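Local coordinates for protein cytochrome c, putative (Shewanella oneidensis, PDB 1SP3) that carries eight covalently attached c-type hemes and probably works as a respiratory oxidoreductase that reduces tetrathionate, at residues G317-A322 with L426-D431; D413-N416 with D422-A425. All coordinates share one frame; numbering follows the deposited sequence.

Interaction 1. Residues G317-A322 with L426-D431; sequences GDINDA and LGYQGD. With HEC (heme c), chain J.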
ATOM      1  N   GLY A 317      -6.175   1.097  19.076  1.00 27.36           N
ATOM      2  CA  GLY A 317      -5.822   0.341  20.305  1.00 26.89           C
ATOM      3  C   GLY A 317      -5.179   1.323  21.286  1.00 27.71           C
ATOM      4  O   GLY A 317      -5.009   2.475  20.974  1.00 30.16           O
ATOM      5  N   ASP A 318      -4.813   0.905  22.466  1.00 27.01           N
ATOM      6  CA  ASP A 318      -4.274   1.817  23.422  1.00 28.47           C
ATOM      7  C   ASP A 318      -3.656   0.956  24.510  1.00 27.60           C
ATOM      8  O   ASP A 318      -3.763  -0.261  24.399  1.00 26.28           O
ATOM      9  CB  ASP A 318      -5.348   2.825  23.922  1.00 31.48           C
ATOM     10  CG  ASP A 318      -6.463   2.161  24.796  1.00 33.51           C
ATOM     11  OD1 ASP A 318      -6.232   1.233  25.570  1.00 36.84           O
ATOM     12  OD2 ASP A 318      -7.604   2.574  24.806  1.00 48.45           O
ATOM     13  N   ILE A 319      -2.977   1.569  25.497  1.00 29.26           N
ATOM     14  CA  ILE A 319      -2.228   0.841  26.562  1.00 31.44           C
ATOM     15  C   ILE A 319      -3.075  -0.126  27.374  1.00 34.33           C
ATOM     16  O   ILE A 319      -2.588  -1.164  27.771  1.00 36.27           O
ATOM     17  CB  ILE A 319      -1.498   1.807  27.500  1.00 31.66           C
ATOM     18  CG1 ILE A 319      -0.452   1.083  28.400  1.00 30.99           C
ATOM     19  CG2 ILE A 319      -2.530   2.738  28.241  1.00 31.68           C
ATOM     20  CD1 ILE A 319       0.500   2.022  29.142  1.00 30.96           C
ATOM     21  N   ASN A 320      -4.361   0.201  27.576  1.00 36.74           N
ATOM     22  CA  ASN A 320      -5.300  -0.645  28.284  1.00 37.87           C
ATOM     23  C   ASN A 320      -5.899  -1.684  27.390  1.00 39.44           C
ATOM     24  O   ASN A 320      -6.760  -2.427  27.817  1.00 40.08           O
ATOM     25  CB  ASN A 320      -6.389   0.243  28.871  1.00 38.43           C
ATOM     26  CG  ASN A 320      -5.799   1.173  29.902  1.00 38.39           C
ATOM     27  OD1 ASN A 320      -5.027   0.717  30.764  1.00 41.44           O
ATOM     28  ND2 ASN A 320      -6.038   2.456  29.767  1.00 38.50           N
ATOM     29  N   ASP A 321      -5.469  -1.746  26.140  1.00 38.79           N
ATOM     30  CA  ASP A 321      -6.072  -2.718  25.241  1.00 37.67           C
ATOM     31  C   ASP A 321      -5.208  -4.007  25.195  1.00 36.99           C
ATOM     32  O   ASP A 321      -4.086  -4.054  24.633  1.00 34.35           O
ATOM     33  CB  ASP A 321      -6.324  -2.010  23.889  1.00 38.07           C
ATOM     34  CG  ASP A 321      -7.111  -2.870  22.861  1.00 41.59           C
ATOM     35  OD1 ASP A 321      -7.110  -4.161  22.922  1.00 44.90           O
ATOM     36  OD2 ASP A 321      -7.739  -2.289  21.920  1.00 45.15           O
ATOM     37  N   ALA A 322      -5.705  -5.057  25.840  1.00 37.12           N
ATOM     38  CA  ALA A 322      -4.956  -6.301  25.928  1.00 37.24           C
ATOM     39  C   ALA A 322      -4.740  -6.871  24.521  1.00 37.90           C
ATOM     40  O   ALA A 322      -3.803  -7.606  24.331  1.00 38.01           O
ATOM     41  CB  ALA A 322      -5.726  -7.387  26.822  1.00 38.90           C
ATOM     42  N   LEU A 426       1.974   7.535  24.004  1.00 26.07           N
ATOM     43  CA  LEU A 426       1.577   6.110  24.065  1.00 26.76           C
ATOM     44  C   LEU A 426       0.758   5.883  25.361  1.00 26.62           C
ATOM     45  O   LEU A 426       0.285   4.796  25.600  1.00 28.26           O
ATOM     46  CB  LEU A 426       2.836   5.142  24.047  1.00 24.64           C
ATOM     47  CG  LEU A 426       3.533   5.095  22.695  1.00 26.66           C
ATOM     48  CD1 LEU A 426       4.886   4.432  22.788  1.00 26.97           C
ATOM     49  CD2 LEU A 426       2.672   4.419  21.645  1.00 29.71           C
ATOM     50  N   GLY A 427       0.589   6.898  26.196  1.00 26.56           N
ATOM     51  CA  GLY A 427      -0.149   6.669  27.434  1.00 28.08           C
ATOM     52  C   GLY A 427       0.610   6.186  28.694  1.00 29.02           C
ATOM     53  O   GLY A 427      -0.049   5.833  29.719  1.00 29.34           O
ATOM     54  N   TYR A 428       1.942   6.154  28.618  1.00 26.76           N
ATOM     55  CA  TYR A 428       2.790   5.874  29.770  1.00 29.04           C
ATOM     56  C   TYR A 428       2.985   7.163  30.566  1.00 29.33           C
ATOM     57  O   TYR A 428       2.917   8.274  30.032  1.00 30.86           O
ATOM     58  CB  TYR A 428       4.157   5.323  29.311  1.00 26.23           C
ATOM     59  CG  TYR A 428       4.029   3.873  28.789  1.00 30.58           C
ATOM     60  CD1 TYR A 428       3.873   3.614  27.433  1.00 28.63           C
ATOM     61  CD2 TYR A 428       4.021   2.782  29.672  1.00 27.53           C
ATOM     62  CE1 TYR A 428       3.711   2.347  26.978  1.00 28.66           C
ATOM     63  CE2 TYR A 428       3.860   1.502  29.206  1.00 25.31           C
ATOM     64  CZ  TYR A 428       3.691   1.289  27.876  1.00 26.47           C
ATOM     65  OH  TYR A 428       3.508   0.011  27.412  1.00 27.27           O
ATOM     66  N   GLN A 429       3.170   7.006  31.855  1.00 31.36           N
ATOM     67  CA  GLN A 429       3.694   8.048  32.722  1.00 31.96           C
ATOM     68  C   GLN A 429       5.233   8.073  32.816  1.00 32.40           C
ATOM     69  O   GLN A 429       5.796   7.673  33.865  1.00 34.30           O
ATOM     70  CB  GLN A 429       3.015   7.892  34.077  1.00 31.30           C
ATOM     71  CG  GLN A 429       1.557   8.145  33.809  1.00 33.39           C
ATOM     72  CD  GLN A 429       0.642   8.086  34.998  1.00 36.09           C
ATOM     73  OE1 GLN A 429      -0.560   8.306  34.803  1.00 45.86           O
ATOM     74  NE2 GLN A 429       1.139   7.825  36.205  1.00 32.73           N
ATOM     75  N   GLY A 430       5.899   8.676  31.812  1.00 30.96           N
ATOM     76  CA  GLY A 430       7.326   8.575  31.655  1.00 29.47           C
ATOM     77  C   GLY A 430       7.855   7.190  31.296  1.00 31.10           C
ATOM     78  O   GLY A 430       7.096   6.186  31.235  1.00 31.52           O
ATOM     79  N   ASP A 431       9.144   7.153  31.007  1.00 31.68           N
ATOM     80  CA  ASP A 431       9.895   5.979  30.687  1.00 32.98           C
ATOM     81  C   ASP A 431       9.627   4.905  31.762  1.00 35.16           C
ATOM     82  O   ASP A 431       9.908   5.174  32.939  1.00 34.92           O
ATOM     83  CB  ASP A 431      11.368   6.335  30.747  1.00 33.74           C
ATOM     84  CG  ASP A 431      12.270   5.151  30.345  1.00 33.53           C
ATOM     85  OD1 ASP A 431      11.811   3.992  30.367  1.00 27.90           O
ATOM     86  OD2 ASP A 431      13.418   5.336  29.966  1.00 32.28           O
TER
HETATM   87 FE   HEC J 808      11.900  -1.923  27.784  1.00 31.29          FE
HETATM   88  CHA HEC J 808       9.292  -1.764  29.988  1.00 29.14           C
HETATM   89  CHB HEC J 808      13.974  -2.697  30.336  1.00 31.44           C
HETATM   90  CHC HEC J 808      14.426  -2.749  25.595  1.00 28.52           C
HETATM   91  CHD HEC J 808      10.198  -0.465  25.319  1.00 21.01           C
HETATM   92  NA  HEC J 808      11.645  -2.220  29.799  1.00 31.78           N
HETATM   93  C1A HEC J 808      10.510  -2.032  30.525  1.00 29.37           C
HETATM   94  C2A HEC J 808      10.839  -2.135  31.956  1.00 34.51           C
HETATM   95  C3A HEC J 808      12.145  -2.400  32.053  1.00 30.68           C
HETATM   96  C4A HEC J 808      12.661  -2.460  30.690  1.00 30.06           C
HETATM   97  CMA HEC J 808      13.013  -2.566  33.341  1.00 32.62           C
HETATM   98  CAA HEC J 808       9.793  -1.946  33.081  1.00 33.88           C
HETATM   99  CBA HEC J 808       8.955  -3.225  33.142  1.00 44.19           C
HETATM  100  CGA HEC J 808       9.760  -4.427  33.648  1.00 52.16           C
HETATM  101  O1A HEC J 808      10.077  -4.508  34.905  1.00 53.14           O
HETATM  102  O2A HEC J 808      10.035  -5.332  32.775  1.00 53.71           O
HETATM  103  NB  HEC J 808      13.855  -2.614  27.920  1.00 30.99           N
HETATM  104  C1B HEC J 808      14.470  -2.904  29.097  1.00 28.65           C
HETATM  105  C2B HEC J 808      15.745  -3.449  28.807  1.00 33.52           C
HETATM  106  C3B HEC J 808      15.856  -3.493  27.473  1.00 25.74           C
HETATM  107  C4B HEC J 808      14.675  -2.953  26.920  1.00 27.78           C
HETATM  108  CMB HEC J 808      16.818  -3.905  29.889  1.00 30.99           C
HETATM  109  CAB HEC J 808      17.042  -4.094  26.684  1.00 30.62           C
HETATM  110  CBB HEC J 808      17.249  -5.451  26.693  1.00 25.32           C
HETATM  111  NC  HEC J 808      12.308  -1.639  25.859  1.00 27.12           N
HETATM  112  C1C HEC J 808      13.403  -1.991  25.113  1.00 28.27           C
HETATM  113  C2C HEC J 808      13.259  -1.505  23.772  1.00 24.66           C
HETATM  114  C3C HEC J 808      12.105  -0.847  23.726  1.00 24.08           C
HETATM  115  C4C HEC J 808      11.471  -0.921  25.030  1.00 25.79           C
HETATM  116  CMC HEC J 808      14.312  -1.701  22.649  1.00 23.17           C
HETATM  117  CAC HEC J 808      11.351  -0.101  22.556  1.00 31.16           C
HETATM  118  CBC HEC J 808      10.909  -0.519  21.329  1.00 23.19           C
HETATM  119  ND  HEC J 808      10.007  -1.143  27.694  1.00 27.32           N
HETATM  120  C1D HEC J 808       9.475  -0.745  26.488  1.00 24.98           C
HETATM  121  C2D HEC J 808       8.071  -0.630  26.700  1.00 22.90           C
HETATM  122  C3D HEC J 808       7.823  -1.035  28.115  1.00 25.23           C
HETATM  123  C4D HEC J 808       9.079  -1.348  28.670  1.00 29.47           C
HETATM  124  CMD HEC J 808       6.996  -0.220  25.681  1.00 22.57           C
HETATM  125  CAD HEC J 808       6.485  -1.100  28.848  1.00 23.19           C
HETATM  126  CBD HEC J 808       6.034  -2.587  28.856  1.00 27.32           C
HETATM  127  CGD HEC J 808       4.728  -2.627  29.585  1.00 25.32           C
HETATM  128  O1D HEC J 808       3.817  -1.799  29.376  1.00 24.01           O
HETATM  129  O2D HEC J 808       4.580  -3.481  30.436  1.00 35.53           O
HETATM  130  O   HOH W   1      -2.855   4.510  25.101  1.00 35.79           O
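The terminal methyl CD1 of I319 sits over one face of the Y428 ring. It lies 3.5 Å from the ring centroid and 16° off the ring normal, a CH-pi contact. It is displaced slightly toward the rim, and its nearest ring atom is Y428 CE2, at 3.4 Å. The I319 side chain is extended: CG1 is anti to the backbone N (chi1 -166°) and CD1 is trans in turn (chi2 168°). This carries the methyl out from the D318-D321 type I turn to the tyrosine.

The Y428 phenol reaches the heme. Its OH donates a 2.7 Å hydrogen bond to propionate oxygen O1D of heme c, and O1D lies at the ring edge, in the ring plane. W423 adds an edge-to-face ring contact to Y428, and W290 packs against both I319 and Y428.

A water joins the two backbones. It accepts from I319 N at 3.0 Å and donates to L426 O at 3.2 Å. L426 O also takes a hydrogen bond from W290 NE1. I319 O is hydrogen-bonded to H441 ND1.

The contact is thus apolar at its centre and polar around it. The isoleucine methyl and the propionate bond together probably limit the turning of the phenol, and the hydrogen bond would help stabilise negative charge on the propionate.

Interaction 2. Residues D413-N416 with D422-A425; sequences DCHN and DWQA. With HEC (heme c), chain J.
The backbone O of C414 and the indole NE1 of W423 share one water. NE1 donates to it at 2.8 Å, and the water donates to C414 O at 3.0 Å. The water lies in the indole plane, at the ring edge. C414 O is also near that plane, with W423 CZ2 3.4 Å away. The water therefore ties the tryptophan to the backbone of the heme-binding segment.

The far side of the indole meets the heme and its ligand. W423 CH2 comes within 3.8 Å of H415 CE1. The two rings are nearly parallel, with planes at 21°, but they are slid apart and barely overlap. W423 CZ3 packs on the heme methyl CMD at 3.6 Å. The indole edge is thus turned to the porphyrin on the histidine's side. C414 CB makes a looser apolar contact with CZ2.

C414 and H415 hold the heme directly. C414 SG is covalently bonded to CAC. H415 NE2 binds the iron at 2.0 Å, and H226 is the other axial ligand. The imidazole swings to the iron with CG anti to the carbonyl carbon (chi1 -62°). Its ND1 is hydrogen-bonded to D431 OD1, which probably fixes the ring's rotation and would make the imidazole a stronger electron donor to the iron. D431 OD2 takes a hydrogen bond from N416 N.

Cysteine followed directly by the axial histidine is the C-terminal part of the CXXCH heme-binding motif of c-type cytochromes, in a bis-histidine heme site.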
ATOM      1  N   ASP A 413      17.762   2.490  22.817  1.00 34.19           N
ATOM      2  CA  ASP A 413      16.981   3.123  21.773  1.00 32.62           C
ATOM      3  C   ASP A 413      15.681   3.659  22.266  1.00 31.04           C
ATOM      4  O   ASP A 413      15.195   4.649  21.724  1.00 31.57           O
ATOM      5  CB  ASP A 413      16.748   2.171  20.629  1.00 33.14           C
ATOM      6  CG  ASP A 413      18.011   1.922  19.856  1.00 34.67           C
ATOM      7  OD1 ASP A 413      18.601   2.941  19.466  1.00 34.37           O
ATOM      8  OD2 ASP A 413      18.534   0.779  19.694  1.00 32.74           O
ATOM      9  N   CYS A 414      15.118   2.993  23.266  1.00 29.15           N
ATOM     10  CA  CYS A 414      13.855   3.418  23.890  1.00 28.49           C
ATOM     11  C   CYS A 414      13.998   3.996  25.264  1.00 28.40           C
ATOM     12  O   CYS A 414      13.278   4.929  25.552  1.00 28.21           O
ATOM     13  CB  CYS A 414      12.877   2.255  23.990  1.00 26.92           C
ATOM     14  SG  CYS A 414      12.554   1.525  22.317  1.00 27.32           S
ATOM     15  N   HIS A 415      14.864   3.420  26.136  1.00 27.68           N
ATOM     16  CA  HIS A 415      14.951   3.820  27.553  1.00 29.04           C
ATOM     17  C   HIS A 415      16.112   4.819  27.729  1.00 30.39           C
ATOM     18  O   HIS A 415      16.826   5.064  26.743  1.00 30.00           O
ATOM     19  CB  HIS A 415      15.102   2.588  28.506  1.00 29.71           C
ATOM     20  CG  HIS A 415      13.918   1.644  28.456  1.00 27.80           C
ATOM     21  ND1 HIS A 415      12.684   1.972  28.960  1.00 27.37           N
ATOM     22  CD2 HIS A 415      13.778   0.419  27.911  1.00 23.06           C
ATOM     23  CE1 HIS A 415      11.831   0.987  28.743  1.00 28.45           C
ATOM     24  NE2 HIS A 415      12.480   0.014  28.137  1.00 28.59           N
ATOM     25  N   ASN A 416      16.270   5.397  28.920  1.00 31.61           N
ATOM     26  CA  ASN A 416      17.422   6.293  29.214  1.00 33.81           C
ATOM     27  C   ASN A 416      17.430   7.471  28.233  1.00 33.83           C
ATOM     28  O   ASN A 416      16.437   8.149  28.061  1.00 33.63           O
ATOM     29  CB  ASN A 416      18.749   5.496  29.151  1.00 33.31           C
ATOM     30  CG  ASN A 416      18.840   4.430  30.222  1.00 38.41           C
ATOM     31  OD1 ASN A 416      18.200   4.538  31.266  1.00 44.15           O
ATOM     32  ND2 ASN A 416      19.585   3.361  29.944  1.00 40.61           N
ATOM     33  N   ASP A 422       7.293   7.653  22.067  1.00 30.22           N
ATOM     34  CA  ASP A 422       6.891   8.870  22.729  1.00 31.16           C
ATOM     35  C   ASP A 422       6.080   8.387  23.877  1.00 29.01           C
ATOM     36  O   ASP A 422       4.894   8.120  23.700  1.00 27.94           O
ATOM     37  CB  ASP A 422       6.109   9.764  21.787  1.00 29.83           C
ATOM     38  CG  ASP A 422       6.993  10.283  20.640  1.00 38.59           C
ATOM     39  OD1 ASP A 422       8.177  10.798  20.906  1.00 41.49           O
ATOM     40  OD2 ASP A 422       6.553  10.216  19.437  1.00 44.52           O
ATOM     41  N   TRP A 423       6.740   8.224  25.038  1.00 27.20           N
ATOM     42  CA  TRP A 423       6.060   7.613  26.203  1.00 26.72           C
ATOM     43  C   TRP A 423       4.627   8.174  26.499  1.00 28.70           C
ATOM     44  O   TRP A 423       3.666   7.405  26.609  1.00 27.44           O
ATOM     45  CB  TRP A 423       6.951   7.713  27.421  1.00 25.35           C
ATOM     46  CG  TRP A 423       8.255   6.920  27.225  1.00 27.34           C
ATOM     47  CD1 TRP A 423       9.530   7.417  27.180  1.00 27.62           C
ATOM     48  CD2 TRP A 423       8.373   5.510  26.971  1.00 29.08           C
ATOM     49  NE1 TRP A 423      10.447   6.395  27.015  1.00 25.16           N
ATOM     50  CE2 TRP A 423       9.763   5.212  26.870  1.00 30.78           C
ATOM     51  CE3 TRP A 423       7.436   4.440  26.872  1.00 29.37           C
ATOM     52  CZ2 TRP A 423      10.244   3.889  26.688  1.00 26.61           C
ATOM     53  CZ3 TRP A 423       7.921   3.144  26.667  1.00 25.27           C
ATOM     54  CH2 TRP A 423       9.310   2.889  26.593  1.00 22.79           C
ATOM     55  N   GLN A 424       4.475   9.514  26.608  1.00 29.27           N
ATOM     56  CA  GLN A 424       3.152  10.059  27.006  1.00 30.41           C
ATOM     57  C   GLN A 424       2.156   9.932  25.854  1.00 27.89           C
ATOM     58  O   GLN A 424       0.995   9.714  26.093  1.00 30.58           O
ATOM     59  CB  GLN A 424       3.214  11.508  27.543  1.00 28.80           C
ATOM     60  CG  GLN A 424       4.580  11.975  27.896  1.00 38.50           C
ATOM     61  CD  GLN A 424       5.096  11.533  29.228  1.00 44.79           C
ATOM     62  OE1 GLN A 424       6.275  11.142  29.330  1.00 51.10           O
ATOM     63  NE2 GLN A 424       4.275  11.620  30.254  1.00 46.29           N
ATOM     64  N   ALA A 425       2.587  10.050  24.607  1.00 27.42           N
ATOM     65  CA  ALA A 425       1.610   9.910  23.510  1.00 26.98           C
ATOM     66  C   ALA A 425       1.117   8.483  23.594  1.00 26.75           C
ATOM     67  O   ALA A 425       0.017   8.222  23.211  1.00 26.78           O
ATOM     68  CB  ALA A 425       2.270  10.150  22.111  1.00 25.72           C
TER
HETATM   69 FE   HEC J 808      11.900  -1.923  27.784  1.00 31.29          FE
HETATM   70  CHA HEC J 808       9.292  -1.764  29.988  1.00 29.14           C
HETATM   71  CHB HEC J 808      13.974  -2.697  30.336  1.00 31.44           C
HETATM   72  CHC HEC J 808      14.426  -2.749  25.595  1.00 28.52           C
HETATM   73  CHD HEC J 808      10.198  -0.465  25.319  1.00 21.01           C
HETATM   74  NA  HEC J 808      11.645  -2.220  29.799  1.00 31.78           N
HETATM   75  C1A HEC J 808      10.510  -2.032  30.525  1.00 29.37           C
HETATM   76  C2A HEC J 808      10.839  -2.135  31.956  1.00 34.51           C
HETATM   77  C3A HEC J 808      12.145  -2.400  32.053  1.00 30.68           C
HETATM   78  C4A HEC J 808      12.661  -2.460  30.690  1.00 30.06           C
HETATM   79  CMA HEC J 808      13.013  -2.566  33.341  1.00 32.62           C
HETATM   80  CAA HEC J 808       9.793  -1.946  33.081  1.00 33.88           C
HETATM   81  CBA HEC J 808       8.955  -3.225  33.142  1.00 44.19           C
HETATM   82  CGA HEC J 808       9.760  -4.427  33.648  1.00 52.16           C
HETATM   83  O1A HEC J 808      10.077  -4.508  34.905  1.00 53.14           O
HETATM   84  O2A HEC J 808      10.035  -5.332  32.775  1.00 53.71           O
HETATM   85  NB  HEC J 808      13.855  -2.614  27.920  1.00 30.99           N
HETATM   86  C1B HEC J 808      14.470  -2.904  29.097  1.00 28.65           C
HETATM   87  C2B HEC J 808      15.745  -3.449  28.807  1.00 33.52           C
HETATM   88  C3B HEC J 808      15.856  -3.493  27.473  1.00 25.74           C
HETATM   89  C4B HEC J 808      14.675  -2.953  26.920  1.00 27.78           C
HETATM   90  CMB HEC J 808      16.818  -3.905  29.889  1.00 30.99           C
HETATM   91  CAB HEC J 808      17.042  -4.094  26.684  1.00 30.62           C
HETATM   92  CBB HEC J 808      17.249  -5.451  26.693  1.00 25.32           C
HETATM   93  NC  HEC J 808      12.308  -1.639  25.859  1.00 27.12           N
HETATM   94  C1C HEC J 808      13.403  -1.991  25.113  1.00 28.27           C
HETATM   95  C2C HEC J 808      13.259  -1.505  23.772  1.00 24.66           C
HETATM   96  C3C HEC J 808      12.105  -0.847  23.726  1.00 24.08           C
HETATM   97  C4C HEC J 808      11.471  -0.921  25.030  1.00 25.79           C
HETATM   98  CMC HEC J 808      14.312  -1.701  22.649  1.00 23.17           C
HETATM   99  CAC HEC J 808      11.351  -0.101  22.556  1.00 31.16           C
HETATM  100  CBC HEC J 808      10.909  -0.519  21.329  1.00 23.19           C
HETATM  101  ND  HEC J 808      10.007  -1.143  27.694  1.00 27.32           N
HETATM  102  C1D HEC J 808       9.475  -0.745  26.488  1.00 24.98           C
HETATM  103  C2D HEC J 808       8.071  -0.630  26.700  1.00 22.90           C
HETATM  104  C3D HEC J 808       7.823  -1.035  28.115  1.00 25.23           C
HETATM  105  C4D HEC J 808       9.079  -1.348  28.670  1.00 29.47           C
HETATM  106  CMD HEC J 808       6.996  -0.220  25.681  1.00 22.57           C
HETATM  107  CAD HEC J 808       6.485  -1.100  28.848  1.00 23.19           C
HETATM  108  CBD HEC J 808       6.034  -2.587  28.856  1.00 27.32           C
HETATM  109  CGD HEC J 808       4.728  -2.627  29.585  1.00 25.32           C
HETATM  110  O1D HEC J 808       3.817  -1.799  29.376  1.00 24.01           O
HETATM  111  O2D HEC J 808       4.580  -3.481  30.436  1.00 35.53           O
HETATM  112  O   HOH W   2      13.021   7.528  26.944  1.00 43.07           O

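How the interactions relate
From the N terminus, the chain leaves strand 310-315 and runs through the loop that holds 317-322 before entering strand 325-339. Its partner comes about a hundred residues later, after strand 387-397 and helix 411-414. Interaction 1 closes this long loop. Interaction 2 closes a short one, with five residues between 413-416 and 422-425, and is nested inside the first. Segment 426-431 follows directly after 422-425, so the two contacts meet. Y428 N lies 2.9 Å from W423 O, a probable hydrogen bond. The end of 426-431 returns to 413-416. Both contacts touch the same heme. Together they join a loop of the large mixed sheet to the C-terminal heme-binding segment.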